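Local atomic coordinates of conserved hypothetical protein (PDB entry 2NR4), a protein that binds flavin mononucleotide in the barrel domain it shares with FMN-binding flavoproteins, although its biological function is unknown. Residues Ala44-Ile49 with Ile85-Ser90. Residues are numbered along the deposited sequence; the frame is centred on the assembly and turned at random.
Sequences AAPIGI and ILFVRS. With FMN (flavin mononucleotide), chain C.
F87 and S90, one helical turn apart, receive the ring of P46, the main residue by which strand 43-51 of the FMN-binding barrel meets helix 84-92. The two short segments cross steeply, at 106°, with their axes 7.4 Å apart at the closest point. Along the helix, L86 matters through its backbone, since its carbonyl O accepts the amide of S90 and lies within hydrogen-bonding range of the S90 hydroxyl. F87 leaves the helix alongside the strand, but its ring reaches the proline with chi1 at -103°, off the usual staggered values; P46 CG approaches that ring obliquely, 3.8 Å from F87 CD1. The carbonyl O of F87 also borders P46 CG, 3.7 Å away, while accepting a hydrogen bond from T91. V88, on another side of the helix, packs against helices 158-176 and 198-210, and R89 forms a salt bridge with E99. At S90, the hydroxyl lies between backbone N and carbonyl carbon, which turns OG back to the carbonyls of L86 and F87, either of which could take its proton. This same OG sits 3.3 Å from P46 CD, and S90 CB lies 4.1 Å from A44 CB. Beyond the proline, the strand backbone serves the flavin: the ribityl O2' donates to P46 O at 2.6 Å, and G48 N gives FMN O4 a nearly straight bond of 2.7 Å (174°). I47 and A45 face the cofactor, CD1 of I47 meeting the isoalloxazine at C2 and CB of A45 the phosphate. Van der Waals packing thus joins strand to helix, whereas the backbone of A45, I47 and I49 pairs with strand 29-37; P46, lacking an amide hydrogen, offers its carbonyl to the ribityl hydroxyl while its ring packs on F87 and S90.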
ATOM      1  N   ALA A  44      16.406   9.263  10.353  1.00 20.43           N
ATOM      2  CA  ALA A  44      15.235   8.514   9.890  1.00 21.21           C
ATOM      3  C   ALA A  44      15.704   7.390   8.976  1.00 20.09           C
ATOM      4  O   ALA A  44      16.650   7.561   8.215  1.00 19.26           O
ATOM      5  CB  ALA A  44      14.313   9.445   9.139  1.00 19.76           C
ATOM      6  N   ALA A  45      15.024   6.250   9.007  1.00 20.65           N
ATOM      7  CA  ALA A  45      15.362   5.150   8.070  1.00 20.26           C
ATOM      8  C   ALA A  45      14.162   4.204   7.949  1.00 20.54           C
ATOM      9  O   ALA A  45      13.500   3.969   8.939  1.00 19.79           O
ATOM     10  CB  ALA A  45      16.549   4.378   8.619  1.00 21.04           C
ATOM     11  N   PRO A  46      13.881   3.682   6.752  1.00 21.62           N
ATOM     12  CA  PRO A  46      12.819   2.643   6.661  1.00 21.61           C
ATOM     13  C   PRO A  46      13.147   1.408   7.466  1.00 21.31           C
ATOM     14  O   PRO A  46      14.287   0.914   7.473  1.00 21.01           O
ATOM     15  CB  PRO A  46      12.738   2.334   5.171  1.00 21.33           C
ATOM     16  CG  PRO A  46      13.191   3.593   4.544  1.00 25.06           C
ATOM     17  CD  PRO A  46      14.360   4.048   5.414  1.00 21.80           C
ATOM     18  N   ILE A  47      12.131   0.937   8.194  1.00 21.33           N
ATOM     19  CA  ILE A  47      12.272  -0.222   9.057  1.00 22.04           C
ATOM     20  C   ILE A  47      10.937  -0.916   9.072  1.00 21.10           C
ATOM     21  O   ILE A  47       9.910  -0.254   9.054  1.00 21.77           O
ATOM     22  CB  ILE A  47      12.591   0.234  10.517  1.00 23.13           C
ATOM     23  CG1 ILE A  47      13.957   0.958  10.581  1.00 25.12           C
ATOM     24  CG2 ILE A  47      12.576  -0.927  11.471  1.00 24.99           C
ATOM     25  CD1 ILE A  47      15.150   0.007  10.533  1.00 30.21           C
ATOM     26  N   GLY A  48      10.949  -2.243   9.116  1.00 21.38           N
ATOM     27  CA  GLY A  48       9.680  -3.001   9.238  1.00 21.28           C
ATOM     28  C   GLY A  48       9.440  -3.295  10.724  1.00 21.65           C
ATOM     29  O   GLY A  48      10.322  -3.830  11.397  1.00 25.25           O
ATOM     30  N   ILE A  49       8.321  -2.873  11.270  1.00 21.19           N
ATOM     31  CA  ILE A  49       7.945  -3.292  12.632  1.00 21.33           C
ATOM     32  C   ILE A  49       7.071  -4.553  12.498  1.00 22.87           C
ATOM     33  O   ILE A  49       6.080  -4.540  11.708  1.00 23.00           O
ATOM     34  CB  ILE A  49       7.202  -2.165  13.329  1.00 21.24           C
ATOM     35  CG1 ILE A  49       8.200  -0.995  13.608  1.00 22.50           C
ATOM     36  CG2 ILE A  49       6.501  -2.656  14.629  1.00 22.71           C
ATOM     37  CD1 ILE A  49       7.589   0.179  14.173  1.00 24.61           C
ATOM     38  N   ILE A  85       8.634   9.639  -2.003  1.00 25.00           N
ATOM     39  CA  ILE A  85       9.820  10.532  -1.932  1.00 27.09           C
ATOM     40  C   ILE A  85      10.521  10.468  -0.569  1.00 26.62           C
ATOM     41  O   ILE A  85      11.731  10.268  -0.479  1.00 26.43           O
ATOM     42  CB  ILE A  85       9.499  11.985  -2.355  1.00 26.19           C
ATOM     43  CG1 ILE A  85       9.151  12.038  -3.863  1.00 26.79           C
ATOM     44  CG2 ILE A  85      10.744  12.883  -2.080  1.00 28.82           C
ATOM     45  CD1 ILE A  85       8.531  13.378  -4.320  1.00 29.61           C
ATOM     46  N   LEU A  86       9.746  10.601   0.504  1.00 29.16           N
ATOM     47  CA  LEU A  86      10.305  10.502   1.869  1.00 28.65           C
ATOM     48  C   LEU A  86      10.898   9.134   2.177  1.00 29.06           C
ATOM     49  O   LEU A  86      11.979   9.017   2.791  1.00 27.58           O
ATOM     50  CB  LEU A  86       9.248  10.932   2.879  1.00 29.21           C
ATOM     51  CG  LEU A  86       9.543  11.562   4.235  1.00 32.00           C
ATOM     52  CD1 LEU A  86      10.675  12.637   4.162  1.00 32.20           C
ATOM     53  CD2 LEU A  86       8.251  12.171   4.716  1.00 30.85           C
ATOM     54  N   PHE A  87      10.248   8.060   1.724  1.00 28.18           N
ATOM     55  CA  PHE A  87      10.880   6.763   1.822  1.00 27.23           C
ATOM     56  C   PHE A  87      12.259   6.657   1.208  1.00 26.99           C
ATOM     57  O   PHE A  87      13.172   6.050   1.769  1.00 26.13           O
ATOM     58  CB  PHE A  87       9.997   5.658   1.173  1.00 28.88           C
ATOM     59  CG  PHE A  87       9.270   4.833   2.152  1.00 26.24           C
ATOM     60  CD1 PHE A  87       9.880   3.727   2.724  1.00 31.60           C
ATOM     61  CD2 PHE A  87       7.975   5.159   2.520  1.00 32.35           C
ATOM     62  CE1 PHE A  87       9.211   2.967   3.634  1.00 30.56           C
ATOM     63  CE2 PHE A  87       7.317   4.395   3.434  1.00 29.91           C
ATOM     64  CZ  PHE A  87       7.956   3.306   3.994  1.00 28.15           C
ATOM     65  N   VAL A  88      12.399   7.171  -0.010  1.00 26.17           N
ATOM     66  CA  VAL A  88      13.635   7.005  -0.721  1.00 25.53           C
ATOM     67  C   VAL A  88      14.658   7.953  -0.098  1.00 25.17           C
ATOM     68  O   VAL A  88      15.779   7.564   0.123  1.00 25.93           O
ATOM     69  CB  VAL A  88      13.463   7.261  -2.229  1.00 25.37           C
ATOM     70  CG1 VAL A  88      14.806   7.285  -2.941  1.00 26.37           C
ATOM     71  CG2 VAL A  88      12.563   6.158  -2.868  1.00 24.60           C
ATOM     72  N   ARG A  89      14.250   9.171   0.207  1.00 25.24           N
ATOM     73  CA  ARG A  89      15.179  10.121   0.855  1.00 26.63           C
ATOM     74  C   ARG A  89      15.678   9.589   2.191  1.00 26.69           C
ATOM     75  O   ARG A  89      16.866   9.710   2.499  1.00 27.46           O
ATOM     76  CB  ARG A  89      14.496  11.466   1.064  1.00 26.30           C
ATOM     77  CG  ARG A  89      14.265  12.234  -0.253  1.00 27.40           C
ATOM     78  CD  ARG A  89      13.828  13.661  -0.008  1.00 31.74           C
ATOM     79  NE  ARG A  89      14.738  14.324   0.930  1.00 29.37           N
ATOM     80  CZ  ARG A  89      14.379  14.916   2.066  1.00 32.16           C
ATOM     81  NH1 ARG A  89      13.103  14.983   2.450  1.00 31.03           N
ATOM     82  NH2 ARG A  89      15.334  15.455   2.835  1.00 31.94           N
ATOM     83  N   SER A  90      14.785   9.007   2.998  1.00 25.38           N
ATOM     84  CA  SER A  90      15.254   8.480   4.288  1.00 26.12           C
ATOM     85  C   SER A  90      16.139   7.244   4.118  1.00 26.56           C
ATOM     86  O   SER A  90      16.914   6.882   5.001  1.00 24.06           O
ATOM     87  CB  SER A  90      14.090   8.194   5.223  1.00 26.28           C
ATOM     88  OG  SER A  90      13.346   7.118   4.713  1.00 28.82           O
TER
HETATM   89  N1  FMN C 401      16.746  -2.197   7.871  1.00 42.32           N
HETATM   90  C2  FMN C 401      16.671  -2.850   9.083  1.00 42.50           C
HETATM   91  O2  FMN C 401      17.682  -2.913   9.779  1.00 42.87           O
HETATM   92  N3  FMN C 401      15.495  -3.448   9.485  1.00 41.66           N
HETATM   93  C4  FMN C 401      14.367  -3.376   8.681  1.00 41.68           C
HETATM   94  O4  FMN C 401      13.269  -3.707   9.111  1.00 36.64           O
HETATM   95  C4A FMN C 401      14.433  -2.708   7.461  1.00 41.99           C
HETATM   96  N5  FMN C 401      13.322  -2.631   6.636  1.00 43.22           N
HETATM   97  C5A FMN C 401      13.380  -1.950   5.428  1.00 42.42           C
HETATM   98  C6  FMN C 401      12.242  -1.867   4.616  1.00 42.13           C
HETATM   99  C7  FMN C 401      12.288  -1.186   3.408  1.00 42.39           C
HETATM  100  C7M FMN C 401      11.064  -1.182   2.536  1.00 43.75           C
HETATM  101  C8  FMN C 401      13.504  -0.597   3.000  1.00 42.66           C
HETATM  102  C8M FMN C 401      13.576   0.276   1.804  1.00 40.74           C
HETATM  103  C9  FMN C 401      14.650  -0.680   3.803  1.00 42.18           C
HETATM  104  C9A FMN C 401      14.580  -1.354   5.035  1.00 42.19           C
HETATM  105  N10 FMN C 401      15.703  -1.448   5.859  1.00 41.98           N
HETATM  106  C10 FMN C 401      15.633  -2.121   7.061  1.00 42.45           C
HETATM  107  C1' FMN C 401      17.034  -0.955   5.377  1.00 41.97           C
HETATM  108  C2' FMN C 401      17.280   0.425   5.974  1.00 43.31           C
HETATM  109  O2' FMN C 401      16.176   1.252   5.718  1.00 42.11           O
HETATM  110  C3' FMN C 401      18.480   1.031   5.284  1.00 44.64           C
HETATM  111  O3' FMN C 401      19.608   0.216   5.552  1.00 44.23           O
HETATM  112  C4' FMN C 401      18.700   2.477   5.720  1.00 42.08           C
HETATM  113  O4' FMN C 401      19.642   2.997   4.816  1.00 47.31           O
HETATM  114  C5' FMN C 401      19.221   2.579   7.160  1.00 42.16           C
HETATM  115  O5' FMN C 401      19.744   3.868   7.405  1.00 39.45           O
HETATM  116  P   FMN C 401      20.267   4.404   8.846  1.00 40.26           P
HETATM  117  O1P FMN C 401      21.777   4.113   8.861  1.00 38.38           O
HETATM  118  O2P FMN C 401      19.595   3.570   9.962  1.00 31.16           O
HETATM  119  O3P FMN C 401      20.029   5.915   8.885  1.00 36.38           O